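Local coordinates for heptaprenyl diphosphate synthase (HEPPP synthase) subunit 1 family protein (Staphylococcus aureus, PDB 5H9D) that probably forms the non-catalytic subunit of a two-component prenyltransferase that makes heptaprenyl diphosphate, the precursor of the menaquinone side chain, at residues Leu8-Leu16 against Ile73-Leu84. Sequence-based numbering, arbitrary orientation.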
ATOM      1  N   LEU C   8       5.114  20.727   6.467  1.00 86.22           N
ATOM      2  CA  LEU C   8       4.643  19.341   6.544  1.00 83.71           C
ATOM      3  C   LEU C   8       3.334  19.209   7.316  1.00 83.54           C
ATOM      4  O   LEU C   8       2.488  18.403   6.946  1.00 84.56           O
ATOM      5  CB  LEU C   8       5.701  18.432   7.180  1.00 81.54           C
ATOM      6  CG  LEU C   8       5.336  16.951   7.333  1.00 78.34           C
ATOM      7  CD1 LEU C   8       5.210  16.322   5.963  1.00 76.02           C
ATOM      8  CD2 LEU C   8       6.394  16.230   8.155  1.00 75.73           C
ATOM      9  N   GLU C   9       3.153  19.991   8.379  1.00 83.25           N
ATOM     10  CA  GLU C   9       1.904  19.916   9.139  1.00 84.04           C
ATOM     11  C   GLU C   9       0.755  20.362   8.249  1.00 83.34           C
ATOM     12  O   GLU C   9      -0.362  19.852   8.343  1.00 82.78           O
ATOM     13  CB  GLU C   9       1.972  20.786  10.401  1.00 85.46           C
ATOM     14  CG  GLU C   9       2.740  20.136  11.539  1.00 88.31           C
ATOM     15  CD  GLU C   9       3.486  21.145  12.393  1.00 91.22           C
ATOM     16  OE1 GLU C   9       4.169  22.028  11.807  1.00 91.72           O
ATOM     17  OE2 GLU C   9       3.402  21.046  13.643  1.00 92.05           O
ATOM     18  N   ARG C  10       1.040  21.314   7.375  1.00 82.92           N
ATOM     19  CA  ARG C  10       0.025  21.797   6.459  1.00 82.92           C
ATOM     20  C   ARG C  10      -0.246  20.739   5.391  1.00 81.02           C
ATOM     21  O   ARG C  10      -1.398  20.505   5.041  1.00 81.48           O
ATOM     22  CB  ARG C  10       0.472  23.108   5.814  1.00 84.80           C
ATOM     23  CG  ARG C  10      -0.395  23.544   4.652  1.00 87.25           C
ATOM     24  CD  ARG C  10       0.003  24.923   4.201  1.00 89.84           C
ATOM     25  NE  ARG C  10       1.386  25.223   4.559  1.00 91.72           N
ATOM     26  CZ  ARG C  10       2.058  26.274   4.099  1.00 93.43           C
ATOM     27  NH1 ARG C  10       1.459  27.115   3.257  1.00 93.69           N
ATOM     28  NH2 ARG C  10       3.317  26.487   4.485  1.00 93.30           N
ATOM     29  N   GLN C  11       0.806  20.098   4.879  1.00 78.36           N
ATOM     30  CA  GLN C  11       0.621  19.058   3.864  1.00 76.65           C
ATOM     31  C   GLN C  11      -0.152  17.868   4.434  1.00 75.77           C
ATOM     32  O   GLN C  11      -1.076  17.382   3.792  1.00 73.32           O
ATOM     33  CB  GLN C  11       1.968  18.589   3.280  1.00 75.15           C
ATOM     34  CG  GLN C  11       2.560  19.536   2.258  1.00 75.21           C
ATOM     35  CD  GLN C  11       3.918  19.095   1.722  1.00 77.12           C
ATOM     36  OE1 GLN C  11       4.036  18.065   1.068  1.00 78.00           O
ATOM     37  NE2 GLN C  11       4.947  19.886   1.987  1.00 76.68           N
ATOM     38  N   ILE C  12       0.213  17.410   5.635  1.00 75.67           N
ATOM     39  CA  ILE C  12      -0.476  16.279   6.255  1.00 76.41           C
ATOM     40  C   ILE C  12      -1.948  16.647   6.381  1.00 77.75           C
ATOM     41  O   ILE C  12      -2.839  15.802   6.304  1.00 78.10           O
ATOM     42  CB  ILE C  12       0.073  15.973   7.662  1.00 75.96           C
ATOM     43  CG1 ILE C  12       1.487  15.407   7.573  1.00 75.03           C
ATOM     44  CG2 ILE C  12      -0.836  14.978   8.377  1.00 77.42           C
ATOM     45  CD1 ILE C  12       1.552  14.019   7.070  1.00 75.56           C
ATOM     46  N   GLU C  13      -2.177  17.936   6.568  1.00 79.57           N
ATOM     47  CA  GLU C  13      -3.504  18.509   6.715  1.00 81.00           C
ATOM     48  C   GLU C  13      -4.390  18.240   5.515  1.00 80.11           C
ATOM     49  O   GLU C  13      -5.469  17.668   5.642  1.00 79.31           O
ATOM     50  CB  GLU C  13      -3.365  20.013   6.927  1.00 84.57           C
ATOM     51  CG  GLU C  13      -3.516  20.438   8.362  1.00 87.78           C
ATOM     52  CD  GLU C  13      -4.946  20.318   8.784  1.00 89.93           C
ATOM     53  OE1 GLU C  13      -5.771  21.071   8.218  1.00 91.81           O
ATOM     54  OE2 GLU C  13      -5.246  19.465   9.650  1.00 91.32           O
ATOM     55  N   GLU C  14      -3.935  18.668   4.346  1.00 79.20           N
ATOM     56  CA  GLU C  14      -4.706  18.461   3.134  1.00 80.02           C
ATOM     57  C   GLU C  14      -4.996  16.973   2.957  1.00 78.39           C
ATOM     58  O   GLU C  14      -6.144  16.569   2.737  1.00 77.93           O
ATOM     59  CB  GLU C  14      -3.948  19.003   1.918  1.00 83.19           C
ATOM     60  CG  GLU C  14      -2.428  18.879   2.019  1.00 89.03           C
ATOM     61  CD  GLU C  14      -1.736  18.757   0.657  1.00 92.39           C
ATOM     62  OE1 GLU C  14      -1.914  17.706  -0.020  1.00 91.95           O
ATOM     63  OE2 GLU C  14      -1.018  19.717   0.270  1.00 94.07           O
ATOM     64  N   ARG C  15      -3.940  16.169   3.069  1.00 76.87           N
ATOM     65  CA  ARG C  15      -4.013  14.713   2.937  1.00 73.89           C
ATOM     66  C   ARG C  15      -4.940  14.057   3.980  1.00 74.20           C
ATOM     67  O   ARG C  15      -5.582  13.049   3.687  1.00 73.15           O
ATOM     68  CB  ARG C  15      -2.588  14.113   2.999  1.00 69.83           C
ATOM     69  CG  ARG C  15      -1.962  13.691   1.631  1.00 66.32           C
ATOM     70  CD  ARG C  15      -2.284  14.676   0.519  1.00 63.37           C
ATOM     71  NE  ARG C  15      -1.869  14.278  -0.830  1.00 58.34           N
ATOM     72  CZ  ARG C  15      -0.608  14.234  -1.225  1.00 58.78           C
ATOM     73  NH1 ARG C  15       0.349  14.539  -0.365  1.00 60.60           N
ATOM     74  NH2 ARG C  15      -0.293  13.973  -2.488  1.00 55.31           N
ATOM     75  N   LEU C  16      -5.036  14.634   5.176  1.00 74.30           N
ATOM     76  CA  LEU C  16      -5.898  14.062   6.201  1.00 75.80           C
ATOM     77  C   LEU C  16      -7.285  14.692   6.309  1.00 76.84           C
ATOM     78  O   LEU C  16      -7.890  14.694   7.385  1.00 78.03           O
ATOM     79  CB  LEU C  16      -5.230  14.138   7.572  1.00 76.64           C
ATOM     80  CG  LEU C  16      -4.134  13.137   7.889  1.00 77.00           C
ATOM     81  CD1 LEU C  16      -3.775  13.259   9.361  1.00 77.64           C
ATOM     82  CD2 LEU C  16      -4.629  11.729   7.556  1.00 77.33           C
ATOM     83  N   ILE C  73      -2.607   5.774   8.856  1.00 54.20           N
ATOM     84  CA  ILE C  73      -2.135   7.141   8.945  1.00 55.93           C
ATOM     85  C   ILE C  73      -0.661   7.135   8.588  1.00 57.70           C
ATOM     86  O   ILE C  73      -0.219   7.889   7.726  1.00 60.10           O
ATOM     87  CB  ILE C  73      -2.264   7.661  10.374  1.00 56.23           C
ATOM     88  CG1 ILE C  73      -3.682   7.436  10.879  1.00 56.30           C
ATOM     89  CG2 ILE C  73      -1.928   9.121  10.419  1.00 55.40           C
ATOM     90  CD1 ILE C  73      -4.715   8.305  10.207  1.00 58.41           C
ATOM     91  N   GLY C  74       0.091   6.265   9.251  1.00 57.68           N
ATOM     92  CA  GLY C  74       1.516   6.188   9.007  1.00 58.21           C
ATOM     93  C   GLY C  74       1.831   5.908   7.566  1.00 59.70           C
ATOM     94  O   GLY C  74       2.841   6.370   7.056  1.00 61.63           O
ATOM     95  N   ASP C  75       0.962   5.144   6.913  1.00 59.93           N
ATOM     96  CA  ASP C  75       1.144   4.794   5.517  1.00 60.99           C
ATOM     97  C   ASP C  75       0.704   5.882   4.536  1.00 61.32           C
ATOM     98  O   ASP C  75       1.205   5.969   3.411  1.00 60.82           O
ATOM     99  CB  ASP C  75       0.420   3.491   5.234  1.00 63.68           C
ATOM    100  CG  ASP C  75       1.182   2.277   5.758  1.00 66.81           C
ATOM    101  OD1 ASP C  75       2.372   2.099   5.388  1.00 68.55           O
ATOM    102  OD2 ASP C  75       0.587   1.500   6.533  1.00 68.12           O
ATOM    103  N   LEU C  76      -0.237   6.717   4.957  1.00 61.18           N
ATOM    104  CA  LEU C  76      -0.681   7.813   4.106  1.00 61.15           C
ATOM    105  C   LEU C  76       0.480   8.806   4.026  1.00 60.32           C
ATOM    106  O   LEU C  76       0.823   9.308   2.961  1.00 59.17           O
ATOM    107  CB  LEU C  76      -1.901   8.516   4.724  1.00 61.64           C
ATOM    108  CG  LEU C  76      -2.344   9.804   4.019  1.00 58.66           C
ATOM    109  CD1 LEU C  76      -2.921   9.485   2.702  1.00 55.07           C
ATOM    110  CD2 LEU C  76      -3.337  10.509   4.873  1.00 59.50           C
ATOM    111  N   ILE C  77       1.067   9.085   5.183  1.00 60.26           N
ATOM    112  CA  ILE C  77       2.182  10.002   5.291  1.00 61.38           C
ATOM    113  C   ILE C  77       3.321   9.449   4.447  1.00 62.28           C
ATOM    114  O   ILE C  77       4.117  10.180   3.832  1.00 62.56           O
ATOM    115  CB  ILE C  77       2.594  10.140   6.764  1.00 61.38           C
ATOM    116  CG1 ILE C  77       1.381  10.636   7.560  1.00 62.94           C
ATOM    117  CG2 ILE C  77       3.748  11.117   6.907  1.00 60.54           C
ATOM    118  CD1 ILE C  77       1.607  10.792   9.058  1.00 64.80           C
ATOM    119  N   SER C  78       3.365   8.131   4.381  1.00 62.37           N
ATOM    120  CA  SER C  78       4.404   7.471   3.621  1.00 60.65           C
ATOM    121  C   SER C  78       4.133   7.626   2.141  1.00 58.08           C
ATOM    122  O   SER C  78       5.042   7.907   1.373  1.00 57.45           O
ATOM    123  CB  SER C  78       4.470   6.009   4.022  1.00 60.59           C
ATOM    124  OG  SER C  78       5.574   5.419   3.400  1.00 63.72           O
ATOM    125  N   ALA C  79       2.879   7.445   1.743  1.00 57.24           N
ATOM    126  CA  ALA C  79       2.519   7.587   0.341  1.00 58.25           C
ATOM    127  C   ALA C  79       2.729   9.059  -0.001  1.00 59.65           C
ATOM    128  O   ALA C  79       3.149   9.406  -1.108  1.00 60.88           O
ATOM    129  CB  ALA C  79       1.066   7.171   0.114  1.00 54.21           C
ATOM    130  N   HIS C  80       2.462   9.926   0.968  1.00 61.15           N
ATOM    131  CA  HIS C  80       2.654  11.338   0.741  1.00 62.55           C
ATOM    132  C   HIS C  80       4.105  11.579   0.340  1.00 62.66           C
ATOM    133  O   HIS C  80       4.380  12.313  -0.600  1.00 62.41           O
ATOM    134  CB  HIS C  80       2.305  12.143   1.993  1.00 64.37           C
ATOM    135  CG  HIS C  80       2.522  13.615   1.824  1.00 67.65           C
ATOM    136  ND1 HIS C  80       2.701  14.199   0.586  1.00 66.83           N
ATOM    137  CD2 HIS C  80       2.604  14.619   2.730  1.00 67.10           C
ATOM    138  CE1 HIS C  80       2.887  15.497   0.737  1.00 67.13           C
ATOM    139  NE2 HIS C  80       2.834  15.778   2.027  1.00 67.66           N
ATOM    140  N   PHE C  81       5.023  10.942   1.055  1.00 62.91           N
ATOM    141  CA  PHE C  81       6.455  11.052   0.781  1.00 64.56           C
ATOM    142  C   PHE C  81       6.835  10.813  -0.677  1.00 65.36           C
ATOM    143  O   PHE C  81       7.792  11.413  -1.168  1.00 64.19           O
ATOM    144  CB  PHE C  81       7.228  10.047   1.655  1.00 65.97           C
ATOM    145  CG  PHE C  81       8.662   9.793   1.207  1.00 67.37           C
ATOM    146  CD1 PHE C  81       9.713  10.585   1.679  1.00 68.20           C
ATOM    147  CD2 PHE C  81       8.965   8.726   0.357  1.00 67.49           C
ATOM    148  CE1 PHE C  81      11.027  10.319   1.324  1.00 66.10           C
ATOM    149  CE2 PHE C  81      10.278   8.454  -0.003  1.00 67.31           C
ATOM    150  CZ  PHE C  81      11.314   9.256   0.488  1.00 67.44           C
ATOM    151  N   TYR C  82       6.105   9.933  -1.364  1.00 66.19           N
ATOM    152  CA  TYR C  82       6.438   9.608  -2.751  1.00 67.80           C
ATOM    153  C   TYR C  82       5.862  10.585  -3.784  1.00 67.86           C
ATOM    154  O   TYR C  82       6.486  10.846  -4.818  1.00 67.00           O
ATOM    155  CB  TYR C  82       6.054   8.133  -3.026  1.00 68.44           C
ATOM    156  CG  TYR C  82       6.174   7.597  -4.456  1.00 69.69           C
ATOM    157  CD1 TYR C  82       7.190   8.015  -5.336  1.00 68.59           C
ATOM    158  CD2 TYR C  82       5.309   6.595  -4.896  1.00 70.25           C
ATOM    159  CE1 TYR C  82       7.329   7.436  -6.603  1.00 66.66           C
ATOM    160  CE2 TYR C  82       5.445   6.011  -6.155  1.00 69.39           C
ATOM    161  CZ  TYR C  82       6.448   6.427  -6.999  1.00 67.90           C
ATOM    162  OH  TYR C  82       6.541   5.790  -8.220  1.00 66.65           O
ATOM    163  N   THR C  83       4.685  11.133  -3.512  1.00 68.75           N
ATOM    164  CA  THR C  83       4.119  12.108  -4.436  1.00 69.60           C
ATOM    165  C   THR C  83       5.153  13.217  -4.473  1.00 70.41           C
ATOM    166  O   THR C  83       5.342  13.879  -5.491  1.00 70.55           O
ATOM    167  CB  THR C  83       2.809  12.677  -3.912  1.00 69.62           C
ATOM    168  OG1 THR C  83       2.940  12.946  -2.512  1.00 70.29           O
ATOM    169  CG2 THR C  83       1.678  11.696  -4.143  1.00 69.86           C
ATOM    170  N   LEU C  84       5.818  13.375  -3.328  1.00 71.51           N
ATOM    171  CA  LEU C  84       6.874  14.346  -3.079  1.00 71.45           C
ATOM    172  C   LEU C  84       8.155  13.942  -3.820  1.00 73.11           C
ATOM    173  O   LEU C  84       8.808  14.786  -4.428  1.00 75.54           O
ATOM    174  CB  LEU C  84       7.140  14.419  -1.582  1.00 70.77           C
ATOM    175  CG  LEU C  84       7.012  15.747  -0.832  1.00 72.22           C
ATOM    176  CD1 LEU C  84       5.776  16.521  -1.287  1.00 72.34           C
ATOM    177  CD2 LEU C  84       6.956  15.444   0.672  1.00 71.79           C
TER
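His80 reaches across from helix 70-88 to Gln11 and Arg15, and illustrates how a buried imidazole can be housed among polar partners on one side of a crossing, with aliphatic packing on the other. With CG anti to the backbone N, a chi1 of 178° sends the ring out toward helix 4-15, where Gln11 meets its edge and Arg15 one face. The amide of Gln11 is turned 72° against the imidazole, and its OE1 lies near NE2 of His80, though its exact position is doubtful. Arg15 places NH1 over the ring, with guanidinium and imidazole planes 77° apart. The arginine chain bends at chi2, and its end lies by His80 and Thr83, where NH2 gives a weak hydrogen bond to OG1 of Thr83 (3.4 Å). That hydroxyl is itself tied back to the carbonyl O of His80, one turn earlier.

Beside this polar cluster runs a strip of aliphatic contacts. CD1 of Ile12 sits at the fork of Ile77, 3.4 Å from its CG1 and close to CG2, while CD2 of Leu16 meets CD2 of Leu76. Leu16 also reaches CD1 of Ile73, just where helix 4-15 ends.

The second shell is partly intermolecular. Glu135 of the neighbouring farnesyl pyrophosphate synthetase chain forms a salt bridge with Arg15 NH2, and Val138 of that chain packs on Leu76. Behind the crossing, Leu8 rests on Val46 and Thr50 of helix 43-65.

The axes of 8-15 and 73-84 pass 10.6 Å apart at 110°, so the N-terminal helix lies across helix 70-88 rather than along it. The arrangement joins a crosswise N-terminal helix to the all-helical body of a terpene-synthase-clan subunit, against the farnesyl pyrophosphate synthetase chain.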